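Long-range contact in PUA domain-containing protein (Archaeoglobus fulgidus DSM 4304, PDB 2Q07), which probably binds RNA through the PUA domain in this C-terminal part of an archaeosine synthase-like protein of tRNA modification: residues A[249-262]-A[272-284]. Residues are numbered along the deposited sequence; the frame is centred on the assembly and turned at random.
Sequences VLRADEKIRPNDVV and VGLAAMSGKEMAG
Val262 and Gly273 form a hydrogen-bonded antiparallel pair in the beta hairpin of strands 261-265 and 270-275, within the PUA domain. Val262 N reaches Gly273 O at 3.0 Å, and Gly273 N returns a bond to Val262 O. Two residues along the strand, Ala275 N meets Asp260 O at 2.8 Å, nearly straight on (C=O...N 167°). Past the strand, the short helix 279-282 packs against the turn 253-256 and strand 249-252, an edge strand of the sheet. Met282, a selenomethionine, can be followed outward: CB touches both Val249 CG1 and Ala252 CB, each 3.9 Å away; the chain runs extended beyond CG, passing SE beside Ala252 CB, and ends with CE 4.0 Å from Ile256 CG2. That methyl, anti to its own backbone N (CG1 at chi1 -72°), also touches Ala275 CB, while Val233 lies against both Ile256 and Met282. On the hairpin face that carries Val261, Leu274 crosses Asn259 at a slant and sets CD1 and CD2 against its ND2; an alanine here would probably open a gap beside Val261 and Met214 and leave the Asn259 amide freer to turn. At the helix start, Ser278 OG caps Glu281 N, and Gly279 N donates to Ile256 O from above the carbonyl plane, at 2.6 Å.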
ATOM      1  N   VAL A 249      -2.010 -19.956 -23.075  1.00 34.39           N
ATOM      2  CA  VAL A 249      -2.110 -20.255 -21.651  1.00 35.85           C
ATOM      3  C   VAL A 249      -2.741 -21.620 -21.395  1.00 37.65           C
ATOM      4  O   VAL A 249      -3.886 -21.856 -21.767  1.00 39.47           O
ATOM      5  CB  VAL A 249      -2.967 -19.197 -20.932  1.00 36.70           C
ATOM      6  CG1 VAL A 249      -3.086 -19.531 -19.456  1.00 36.08           C
ATOM      7  CG2 VAL A 249      -2.369 -17.813 -21.144  1.00 35.02           C
ATOM      8  N   LEU A 250      -1.996 -22.516 -20.756  1.00 38.07           N
ATOM      9  CA  LEU A 250      -2.514 -23.845 -20.450  1.00 40.08           C
ATOM     10  C   LEU A 250      -3.462 -23.755 -19.254  1.00 40.97           C
ATOM     11  O   LEU A 250      -4.661 -24.024 -19.373  1.00 41.28           O
ATOM     12  CB  LEU A 250      -1.360 -24.802 -20.142  1.00 41.17           C
ATOM     13  CG  LEU A 250      -0.423 -25.087 -21.322  1.00 42.38           C
ATOM     14  CD1 LEU A 250       0.879 -25.705 -20.835  1.00 41.94           C
ATOM     15  CD2 LEU A 250      -1.127 -26.006 -22.307  1.00 41.93           C
ATOM     16  N   ARG A 251      -2.916 -23.371 -18.102  1.00 40.51           N
ATOM     17  CA  ARG A 251      -3.701 -23.227 -16.880  1.00 40.55           C
ATOM     18  C   ARG A 251      -3.330 -21.902 -16.229  1.00 40.41           C
ATOM     19  O   ARG A 251      -2.258 -21.361 -16.494  1.00 39.09           O
ATOM     20  CB  ARG A 251      -3.399 -24.369 -15.908  1.00 42.08           C
ATOM     21  CG  ARG A 251      -3.565 -25.755 -16.497  1.00 46.26           C
ATOM     22  CD  ARG A 251      -3.314 -26.823 -15.446  1.00 48.25           C
ATOM     23  NE  ARG A 251      -3.325 -28.161 -16.027  1.00 51.20           N
ATOM     24  CZ  ARG A 251      -3.170 -29.283 -15.330  1.00 52.74           C
ATOM     25  NH1 ARG A 251      -2.990 -29.235 -14.016  1.00 52.14           N
ATOM     26  NH2 ARG A 251      -3.185 -30.456 -15.952  1.00 53.21           N
ATOM     27  N   ALA A 252      -4.205 -21.388 -15.368  1.00 39.75           N
ATOM     28  CA  ALA A 252      -3.956 -20.120 -14.688  1.00 38.05           C
ATOM     29  C   ALA A 252      -4.643 -20.052 -13.328  1.00 38.92           C
ATOM     30  O   ALA A 252      -5.704 -20.640 -13.130  1.00 38.48           O
ATOM     31  CB  ALA A 252      -4.429 -18.963 -15.562  1.00 36.73           C
ATOM     32  N   ASP A 253      -4.033 -19.326 -12.392  1.00 40.11           N
ATOM     33  CA  ASP A 253      -4.596 -19.173 -11.053  1.00 40.79           C
ATOM     34  C   ASP A 253      -5.919 -18.426 -11.196  1.00 41.63           C
ATOM     35  O   ASP A 253      -5.951 -17.312 -11.717  1.00 41.11           O
ATOM     36  CB  ASP A 253      -3.639 -18.367 -10.166  1.00 41.06           C
ATOM     37  CG  ASP A 253      -4.047 -18.374  -8.697  1.00 41.24           C
ATOM     38  OD1 ASP A 253      -5.238 -18.602  -8.395  1.00 40.75           O
ATOM     39  OD2 ASP A 253      -3.168 -18.136  -7.843  1.00 41.41           O
ATOM     40  N   GLU A 254      -7.005 -19.039 -10.732  1.00 43.51           N
ATOM     41  CA  GLU A 254      -8.330 -18.430 -10.828  1.00 44.66           C
ATOM     42  C   GLU A 254      -8.440 -17.124 -10.052  1.00 44.36           C
ATOM     43  O   GLU A 254      -9.297 -16.289 -10.352  1.00 44.82           O
ATOM     44  CB  GLU A 254      -9.407 -19.410 -10.345  1.00 46.53           C
ATOM     45  CG  GLU A 254      -9.544 -20.662 -11.205  1.00 49.53           C
ATOM     46  CD  GLU A 254      -8.658 -21.811 -10.743  1.00 52.32           C
ATOM     47  OE1 GLU A 254      -7.488 -21.563 -10.371  1.00 54.45           O
ATOM     48  OE2 GLU A 254      -9.131 -22.972 -10.762  1.00 52.01           O
ATOM     49  N   LYS A 255      -7.574 -16.948  -9.058  1.00 42.87           N
ATOM     50  CA  LYS A 255      -7.583 -15.737  -8.245  1.00 43.77           C
ATOM     51  C   LYS A 255      -6.977 -14.546  -8.981  1.00 42.99           C
ATOM     52  O   LYS A 255      -7.109 -13.405  -8.540  1.00 43.52           O
ATOM     53  CB  LYS A 255      -6.815 -15.960  -6.937  1.00 44.74           C
ATOM     54  CG  LYS A 255      -7.538 -16.819  -5.904  1.00 47.13           C
ATOM     55  CD  LYS A 255      -7.748 -18.242  -6.397  1.00 48.99           C
ATOM     56  CE  LYS A 255      -8.547 -19.064  -5.400  1.00 48.96           C
ATOM     57  NZ  LYS A 255      -8.884 -20.403  -5.959  1.00 50.03           N
ATOM     58  N   ILE A 256      -6.312 -14.815 -10.101  1.00 41.85           N
ATOM     59  CA  ILE A 256      -5.681 -13.758 -10.889  1.00 40.90           C
ATOM     60  C   ILE A 256      -6.688 -12.767 -11.465  1.00 41.10           C
ATOM     61  O   ILE A 256      -7.676 -13.155 -12.093  1.00 41.18           O
ATOM     62  CB  ILE A 256      -4.846 -14.345 -12.063  1.00 38.94           C
ATOM     63  CG1 ILE A 256      -3.583 -15.013 -11.520  1.00 38.62           C
ATOM     64  CG2 ILE A 256      -4.470 -13.251 -13.041  1.00 38.77           C
ATOM     65  CD1 ILE A 256      -2.714 -15.634 -12.586  1.00 37.70           C
ATOM     66  N   ARG A 257      -6.424 -11.484 -11.243  1.00 40.90           N
ATOM     67  CA  ARG A 257      -7.276 -10.424 -11.759  1.00 41.32           C
ATOM     68  C   ARG A 257      -6.466  -9.601 -12.749  1.00 41.19           C
ATOM     69  O   ARG A 257      -5.240  -9.552 -12.666  1.00 38.50           O
ATOM     70  CB  ARG A 257      -7.777  -9.531 -10.624  1.00 43.71           C
ATOM     71  CG  ARG A 257      -8.691 -10.247  -9.652  1.00 45.52           C
ATOM     72  CD  ARG A 257      -9.525  -9.264  -8.869  1.00 49.39           C
ATOM     73  NE  ARG A 257     -10.562  -9.938  -8.096  1.00 51.53           N
ATOM     74  CZ  ARG A 257     -11.716  -9.377  -7.753  1.00 52.67           C
ATOM     75  NH1 ARG A 257     -11.981  -8.128  -8.120  1.00 52.28           N
ATOM     76  NH2 ARG A 257     -12.607 -10.064  -7.049  1.00 52.61           N
ATOM     77  N   PRO A 258      -7.145  -8.935 -13.698  1.00 41.07           N
ATOM     78  CA  PRO A 258      -6.493  -8.112 -14.716  1.00 41.77           C
ATOM     79  C   PRO A 258      -5.112  -7.532 -14.388  1.00 41.96           C
ATOM     80  O   PRO A 258      -4.111  -8.232 -14.510  1.00 45.54           O
ATOM     81  CB  PRO A 258      -7.543  -7.051 -15.004  1.00 41.13           C
ATOM     82  CG  PRO A 258      -8.787  -7.868 -14.992  1.00 41.18           C
ATOM     83  CD  PRO A 258      -8.610  -8.772 -13.771  1.00 40.65           C
ATOM     84  N   ASN A 259      -5.051  -6.276 -13.958  1.00 40.40           N
ATOM     85  CA  ASN A 259      -3.764  -5.627 -13.685  1.00 38.94           C
ATOM     86  C   ASN A 259      -2.849  -6.277 -12.640  1.00 36.61           C
ATOM     87  O   ASN A 259      -1.980  -5.609 -12.084  1.00 35.65           O
ATOM     88  CB  ASN A 259      -3.987  -4.156 -13.306  1.00 41.05           C
ATOM     89  CG  ASN A 259      -2.878  -3.240 -13.818  1.00 44.78           C
ATOM     90  OD1 ASN A 259      -2.838  -2.050 -13.493  1.00 46.88           O
ATOM     91  ND2 ASN A 259      -1.980  -3.789 -14.630  1.00 45.82           N
ATOM     92  N   ASP A 260      -3.020  -7.568 -12.376  1.00 33.84           N
ATOM     93  CA  ASP A 260      -2.166  -8.243 -11.400  1.00 31.68           C
ATOM     94  C   ASP A 260      -0.825  -8.669 -11.985  1.00 28.73           C
ATOM     95  O   ASP A 260      -0.722  -8.970 -13.175  1.00 28.14           O
ATOM     96  CB  ASP A 260      -2.858  -9.491 -10.833  1.00 31.46           C
ATOM     97  CG  ASP A 260      -3.807  -9.169  -9.699  1.00 34.76           C
ATOM     98  OD1 ASP A 260      -3.757  -8.027  -9.191  1.00 35.94           O
ATOM     99  OD2 ASP A 260      -4.592 -10.062  -9.308  1.00 34.96           O
ATOM    100  N   VAL A 261       0.204  -8.674 -11.143  1.00 24.95           N
ATOM    101  CA  VAL A 261       1.520  -9.124 -11.569  1.00 20.89           C
ATOM    102  C   VAL A 261       1.436 -10.639 -11.417  1.00 21.21           C
ATOM    103  O   VAL A 261       1.064 -11.150 -10.351  1.00 19.09           O
ATOM    104  CB  VAL A 261       2.655  -8.580 -10.661  1.00 20.28           C
ATOM    105  CG1 VAL A 261       3.976  -9.261 -11.008  1.00 18.66           C
ATOM    106  CG2 VAL A 261       2.798  -7.085 -10.843  1.00 15.30           C
ATOM    107  N   VAL A 262       1.756 -11.356 -12.487  1.00 19.11           N
ATOM    108  CA  VAL A 262       1.699 -12.806 -12.458  1.00 17.62           C
ATOM    109  C   VAL A 262       3.038 -13.399 -12.865  1.00 20.09           C
ATOM    110  O   VAL A 262       3.873 -12.731 -13.465  1.00 18.89           O
ATOM    111  CB  VAL A 262       0.597 -13.346 -13.410  1.00 18.48           C
ATOM    112  CG1 VAL A 262      -0.761 -12.765 -13.020  1.00 17.01           C
ATOM    113  CG2 VAL A 262       0.931 -13.010 -14.854  1.00 18.45           C
ATOM    114  N   VAL A 272       7.944 -12.792 -15.413  1.00 18.09           N
ATOM    115  CA  VAL A 272       7.075 -11.840 -14.739  1.00 17.84           C
ATOM    116  C   VAL A 272       6.324 -11.037 -15.794  1.00 18.45           C
ATOM    117  O   VAL A 272       6.886 -10.705 -16.833  1.00 14.80           O
ATOM    118  CB  VAL A 272       7.910 -10.864 -13.873  1.00 18.17           C
ATOM    119  CG1 VAL A 272       7.009  -9.807 -13.258  1.00 17.87           C
ATOM    120  CG2 VAL A 272       8.649 -11.632 -12.785  1.00 19.52           C
ATOM    121  N   GLY A 273       5.057 -10.741 -15.523  1.00 19.72           N
ATOM    122  CA  GLY A 273       4.261  -9.959 -16.451  1.00 20.46           C
ATOM    123  C   GLY A 273       3.035  -9.345 -15.796  1.00 22.53           C
ATOM    124  O   GLY A 273       2.777  -9.549 -14.607  1.00 24.23           O
ATOM    125  N   LEU A 274       2.282  -8.573 -16.570  1.00 23.75           N
ATOM    126  CA  LEU A 274       1.059  -7.940 -16.088  1.00 24.96           C
ATOM    127  C   LEU A 274      -0.135  -8.614 -16.746  1.00 25.80           C
ATOM    128  O   LEU A 274      -0.298  -8.547 -17.966  1.00 27.02           O
ATOM    129  CB  LEU A 274       1.031  -6.452 -16.438  1.00 25.06           C
ATOM    130  CG  LEU A 274       1.492  -5.432 -15.400  1.00 29.36           C
ATOM    131  CD1 LEU A 274       1.238  -4.043 -15.959  1.00 31.12           C
ATOM    132  CD2 LEU A 274       0.734  -5.611 -14.085  1.00 29.43           C
ATOM    133  N   ALA A 275      -0.964  -9.265 -15.943  1.00 26.01           N
ATOM    134  CA  ALA A 275      -2.143  -9.937 -16.469  1.00 27.19           C
ATOM    135  C   ALA A 275      -3.058  -8.921 -17.150  1.00 28.77           C
ATOM    136  O   ALA A 275      -3.206  -7.797 -16.681  1.00 27.40           O
ATOM    137  CB  ALA A 275      -2.880 -10.641 -15.342  1.00 27.25           C
ATOM    138  N   ALA A 276      -3.661  -9.312 -18.267  1.00 31.29           N
ATOM    139  CA  ALA A 276      -4.563  -8.421 -18.987  1.00 34.42           C
ATOM    140  C   ALA A 276      -5.999  -8.858 -18.741  1.00 36.16           C
ATOM    141  O   ALA A 276      -6.928  -8.067 -18.879  1.00 37.65           O
ATOM    142  CB  ALA A 276      -4.248  -8.439 -20.490  1.00 33.78           C
HETATM  143  N   MSE A 277      -6.172 -10.124 -18.378  1.00 37.96           N
HETATM  144  CA  MSE A 277      -7.493 -10.670 -18.093  1.00 40.94           C
HETATM  145  C   MSE A 277      -7.467 -11.520 -16.821  1.00 40.89           C
HETATM  146  O   MSE A 277      -6.399 -11.859 -16.304  1.00 40.78           O
HETATM  147  CB  MSE A 277      -8.002 -11.500 -19.283  1.00 44.37           C
HETATM  148  CG  MSE A 277      -7.009 -12.518 -19.832  1.00 49.16           C
HETATM  149 SE   MSE A 277      -7.717 -13.533 -21.334  1.00 56.87          SE
HETATM  150  CE  MSE A 277      -7.499 -12.215 -22.727  1.00 52.98           C
ATOM    151  N   SER A 278      -8.648 -11.853 -16.314  1.00 40.56           N
ATOM    152  CA  SER A 278      -8.757 -12.653 -15.100  1.00 40.46           C
ATOM    153  C   SER A 278      -8.154 -14.034 -15.304  1.00 40.99           C
ATOM    154  O   SER A 278      -7.963 -14.480 -16.436  1.00 39.02           O
ATOM    155  CB  SER A 278     -10.224 -12.810 -14.699  1.00 40.20           C
ATOM    156  OG  SER A 278     -10.901 -13.648 -15.618  1.00 39.65           O
ATOM    157  N   GLY A 279      -7.860 -14.711 -14.198  1.00 41.94           N
ATOM    158  CA  GLY A 279      -7.297 -16.043 -14.287  1.00 43.41           C
ATOM    159  C   GLY A 279      -8.298 -16.995 -14.909  1.00 44.86           C
ATOM    160  O   GLY A 279      -7.933 -18.074 -15.364  1.00 45.31           O
ATOM    161  N   LYS A 280      -9.563 -16.580 -14.929  1.00 46.93           N
ATOM    162  CA  LYS A 280     -10.650 -17.377 -15.490  1.00 48.87           C
ATOM    163  C   LYS A 280     -10.686 -17.241 -17.010  1.00 49.35           C
ATOM    164  O   LYS A 280     -10.857 -18.223 -17.728  1.00 50.11           O
ATOM    165  CB  LYS A 280     -11.990 -16.904 -14.919  1.00 50.58           C
ATOM    166  CG  LYS A 280     -11.940 -16.454 -13.464  1.00 52.83           C
ATOM    167  CD  LYS A 280     -13.231 -15.737 -13.072  1.00 53.83           C
ATOM    168  CE  LYS A 280     -13.121 -15.089 -11.698  1.00 54.38           C
ATOM    169  NZ  LYS A 280     -12.036 -14.066 -11.654  1.00 56.16           N
ATOM    170  N   GLU A 281     -10.537 -16.010 -17.492  1.00 50.83           N
ATOM    171  CA  GLU A 281     -10.551 -15.723 -18.922  1.00 51.91           C
ATOM    172  C   GLU A 281      -9.374 -16.357 -19.656  1.00 51.73           C
ATOM    173  O   GLU A 281      -9.488 -16.721 -20.827  1.00 51.40           O
ATOM    174  CB  GLU A 281     -10.541 -14.208 -19.147  1.00 54.39           C
ATOM    175  CG  GLU A 281     -11.902 -13.602 -19.483  1.00 58.94           C
ATOM    176  CD  GLU A 281     -12.304 -13.807 -20.946  1.00 61.49           C
ATOM    177  OE1 GLU A 281     -13.404 -13.350 -21.333  1.00 63.09           O
ATOM    178  OE2 GLU A 281     -11.525 -14.418 -21.711  1.00 62.78           O
HETATM  179  N   MSE A 282      -8.241 -16.478 -18.968  1.00 52.01           N
HETATM  180  CA  MSE A 282      -7.043 -17.074 -19.555  1.00 51.78           C
HETATM  181  C   MSE A 282      -7.261 -18.552 -19.818  1.00 52.35           C
HETATM  182  O   MSE A 282      -7.089 -19.029 -20.941  1.00 52.53           O
HETATM  183  CB  MSE A 282      -5.843 -16.914 -18.620  1.00 50.43           C
HETATM  184  CG  MSE A 282      -5.261 -15.519 -18.554  1.00 48.49           C
HETATM  185 SE   MSE A 282      -3.712 -15.478 -17.398  1.00 47.43          SE
HETATM  186  CE  MSE A 282      -3.727 -13.604 -16.933  1.00 42.71           C
ATOM    187  N   ALA A 283      -7.628 -19.275 -18.766  1.00 53.15           N
ATOM    188  CA  ALA A 283      -7.878 -20.705 -18.864  1.00 54.38           C
ATOM    189  C   ALA A 283      -9.235 -20.930 -19.523  1.00 55.18           C
ATOM    190  O   ALA A 283      -9.688 -22.066 -19.666  1.00 55.01           O
ATOM    191  CB  ALA A 283      -7.855 -21.333 -17.477  1.00 54.40           C
ATOM    192  N   GLY A 284      -9.878 -19.833 -19.916  1.00 55.86           N
ATOM    193  CA  GLY A 284     -11.178 -19.918 -20.557  1.00 56.65           C
ATOM    194  C   GLY A 284     -11.080 -19.747 -22.060  1.00 57.23           C
ATOM    195  O   GLY A 284     -10.225 -20.354 -22.709  1.00 57.29           O
TER